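Local structure of immunity 23 family protein (Burkholderia dolosa AU0158, 5FFP) at residues G27-F32 / A102-D107. The protein is a CdiI immunity protein that probably protects its own cell by neutralising a cognate toxin of contact-dependent growth inhibition. Residues are numbered along the deposited sequence; the frame is centred on the assembly and turned at random.
Sequences GCLGYF and AESLSD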
ATOM      1  N   GLY A  27     -19.629  20.948  -2.283  1.00 21.57           N
ATOM      2  CA  GLY A  27     -20.178  21.142  -3.619  1.00 21.54           C
ATOM      3  C   GLY A  27     -19.691  20.120  -4.630  1.00 20.92           C
ATOM      4  O   GLY A  27     -19.638  18.923  -4.337  1.00 21.15           O
ATOM      5  N   CYS A  28     -19.325  20.579  -5.823  1.00 20.91           N
ATOM      6  CA  CYS A  28     -19.057  19.677  -6.957  1.00 20.22           C
ATOM      7  C   CYS A  28     -17.677  19.875  -7.522  1.00 20.08           C
ATOM      8  O   CYS A  28     -17.116  20.992  -7.486  1.00 19.97           O
ATOM      9  CB  CYS A  28     -20.080  19.896  -8.053  1.00 20.71           C
ATOM     10  SG  CYS A  28     -21.777  19.527  -7.525  1.00 22.31           S
ATOM     11  N   LEU A  29     -17.116  18.756  -7.991  1.00 19.80           N
ATOM     12  CA  LEU A  29     -15.812  18.754  -8.600  1.00 20.40           C
ATOM     13  C   LEU A  29     -15.758  17.688  -9.677  1.00 20.89           C
ATOM     14  O   LEU A  29     -16.240  16.567  -9.498  1.00 21.05           O
ATOM     15  CB  LEU A  29     -14.735  18.483  -7.576  1.00 20.99           C
ATOM     16  CG  LEU A  29     -13.329  18.586  -8.124  1.00 21.84           C
ATOM     17  CD1 LEU A  29     -12.407  19.203  -7.095  1.00 23.10           C
ATOM     18  CD2 LEU A  29     -12.809  17.242  -8.533  1.00 22.54           C
ATOM     19  N   GLY A  30     -15.234  18.083 -10.829  1.00 21.43           N
ATOM     20  CA  GLY A  30     -15.130  17.171 -11.947  1.00 22.13           C
ATOM     21  C   GLY A  30     -13.856  17.456 -12.685  1.00 22.75           C
ATOM     22  O   GLY A  30     -13.354  18.558 -12.622  1.00 23.71           O
ATOM     23  N   TYR A  31     -13.349  16.438 -13.338  1.00 23.52           N
ATOM     24  CA  TYR A  31     -12.246  16.512 -14.286  1.00 24.83           C
ATOM     25  C   TYR A  31     -12.869  16.287 -15.685  1.00 25.15           C
ATOM     26  O   TYR A  31     -13.612  15.297 -15.898  1.00 25.18           O
ATOM     27  CB  TYR A  31     -11.266  15.369 -14.041  1.00 26.42           C
ATOM     28  CG  TYR A  31     -10.278  15.497 -12.918  1.00 27.51           C
ATOM     29  CD1 TYR A  31     -10.351  16.509 -11.967  1.00 27.00           C
ATOM     30  CD2 TYR A  31      -9.306  14.560 -12.773  1.00 29.82           C
ATOM     31  CE1 TYR A  31      -9.443  16.598 -10.931  1.00 28.13           C
ATOM     32  CE2 TYR A  31      -8.406  14.635 -11.737  1.00 31.37           C
ATOM     33  CZ  TYR A  31      -8.491  15.658 -10.813  1.00 30.33           C
ATOM     34  OH  TYR A  31      -7.554  15.705  -9.798  1.00 32.45           O
ATOM     35  N   PHE A  32     -12.597  17.203 -16.611  1.00 25.48           N
ATOM     36  CA  PHE A  32     -12.806  16.951 -18.051  1.00 26.36           C
ATOM     37  C   PHE A  32     -11.498  16.388 -18.616  1.00 28.87           C
ATOM     38  O   PHE A  32     -10.425  16.950 -18.414  1.00 29.02           O
ATOM     39  CB  PHE A  32     -13.063  18.232 -18.831  1.00 25.47           C
ATOM     40  CG  PHE A  32     -14.445  18.748 -18.738  1.00 23.87           C
ATOM     41  CD1 PHE A  32     -15.419  18.269 -19.569  1.00 23.87           C
ATOM     42  CD2 PHE A  32     -14.742  19.778 -17.874  1.00 23.17           C
ATOM     43  CE1 PHE A  32     -16.710  18.763 -19.485  1.00 23.47           C
ATOM     44  CE2 PHE A  32     -16.019  20.280 -17.768  1.00 22.58           C
ATOM     45  CZ  PHE A  32     -17.012  19.779 -18.583  1.00 22.79           C
ATOM     46  N   ALA A 102      -8.579  13.646  -7.488  1.00 46.29           N
ATOM     47  CA  ALA A 102      -9.069  14.243  -6.274  1.00 47.62           C
ATOM     48  C   ALA A 102      -9.688  13.139  -5.436  1.00 48.33           C
ATOM     49  O   ALA A 102     -10.077  12.107  -5.984  1.00 47.83           O
ATOM     50  CB  ALA A 102     -10.095  15.298  -6.607  1.00 48.22           C
ATOM     51  N   GLU A 103      -9.764  13.354  -4.115  1.00 49.88           N
ATOM     52  CA  GLU A 103     -10.304  12.365  -3.161  1.00 51.06           C
ATOM     53  C   GLU A 103     -11.783  12.092  -3.393  1.00 51.60           C
ATOM     54  O   GLU A 103     -12.230  10.959  -3.268  1.00 52.09           O
ATOM     55  CB  GLU A 103     -10.145  12.808  -1.679  1.00 53.57           C
ATOM     56  CG  GLU A 103      -8.751  12.651  -1.080  1.00 53.67           C
ATOM     57  CD  GLU A 103      -8.661  13.003   0.426  1.00 56.47           C
ATOM     58  OE1 GLU A 103      -7.582  13.475   0.879  1.00 56.81           O
ATOM     59  OE2 GLU A 103      -9.663  12.807   1.166  1.00 58.70           O
ATOM     60  N   SER A 104     -12.554  13.126  -3.710  1.00 51.74           N
ATOM     61  CA  SER A 104     -13.972  12.907  -3.964  1.00 52.83           C
ATOM     62  C   SER A 104     -14.109  11.938  -5.133  1.00 51.13           C
ATOM     63  O   SER A 104     -14.970  11.069  -5.102  1.00 52.36           O
ATOM     64  CB  SER A 104     -14.722  14.229  -4.191  1.00 53.63           C
ATOM     65  OG  SER A 104     -14.033  15.080  -5.091  1.00 51.72           O
ATOM     66  N   LEU A 105     -13.240  12.072  -6.143  1.00 48.70           N
ATOM     67  CA  LEU A 105     -13.319  11.217  -7.331  1.00 47.81           C
ATOM     68  C   LEU A 105     -12.868   9.785  -7.044  1.00 48.32           C
ATOM     69  O   LEU A 105     -13.592   8.853  -7.344  1.00 49.34           O
ATOM     70  CB  LEU A 105     -12.536  11.804  -8.506  1.00 45.75           C
ATOM     71  CG  LEU A 105     -13.039  13.149  -9.036  1.00 45.57           C
ATOM     72  CD1 LEU A 105     -12.009  13.719 -10.013  1.00 44.14           C
ATOM     73  CD2 LEU A 105     -14.398  13.008  -9.707  1.00 46.27           C
ATOM     74  N   SER A 106     -11.697   9.612  -6.440  1.00 48.06           N
ATOM     75  CA  SER A 106     -11.275   8.293  -5.910  1.00 49.10           C
ATOM     76  C   SER A 106     -12.312   7.595  -5.063  1.00 52.03           C
ATOM     77  O   SER A 106     -12.483   6.377  -5.143  1.00 53.04           O
ATOM     78  CB  SER A 106     -10.087   8.469  -4.957  1.00 48.68           C
ATOM     79  OG  SER A 106      -8.950   8.984  -5.603  1.00 47.24           O
ATOM     80  N   ASP A 107     -12.958   8.366  -4.197  1.00 54.08           N
ATOM     81  CA  ASP A 107     -13.854   7.791  -3.230  1.00 57.71           C
ATOM     82  C   ASP A 107     -15.118   7.265  -3.892  1.00 59.93           C
ATOM     83  O   ASP A 107     -15.764   6.356  -3.380  1.00 62.79           O
ATOM     84  CB  ASP A 107     -14.139   8.791  -2.093  1.00 59.65           C
ATOM     85  CG  ASP A 107     -12.999   8.805  -1.012  1.00 59.59           C
ATOM     86  OD1 ASP A 107     -11.920   8.227  -1.268  1.00 57.47           O
ATOM     87  OD2 ASP A 107     -13.193   9.396   0.082  1.00 61.75           O
TER
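Leu105 reaches from the short helix 103-108 to the strand and sets one methyl squarely over a face of the Tyr31 ring. CD1 stands 3.7 Å from the ring centroid, only 8° off the ring normal, a CH-pi contact in which every ring carbon lies at a similar distance from the methyl. The bond from CA to CB of Leu105 already points at the strand, and CG anti to the carbonyl carbon carries CD1 to the ring. The same methyl also meets Leu29, whose CD2 comes within 3.9 Å of Leu105 CD1; these two leucine side chains cross at about a right angle. Leu29 extends with CG anti to its nitrogen (chi1 -175°), and its CD2 touches a second apolar partner, Ala102 CB, also at 3.9 Å. The packing is that of a helix laid across a sheet: strand 26-33 is an inner strand of the antiparallel four-stranded sheet, and the axes of strand 27-32 and helix 103-107 approach to 8.9 Å and cross at 81°. Leu29 and Tyr31, alternate residues of the strand, both turn toward the helix, whereas Cys28, just before Leu29, points away from it; Gly30 stands between the two. The buried polar ends of Tyr31 and Ser104 find partners in neighbouring parts of the chain. The Tyr31 hydroxyl is hydrogen-bonded to the carbonyl oxygen of Val100, two residues before the N-cap Ala102, while Phe9 meets the tyrosine ring edge-to-face. Ser104 OG, 4.2 Å from Leu29 CD2, is hydrogen-bonded to Asp48 of helix 45-52.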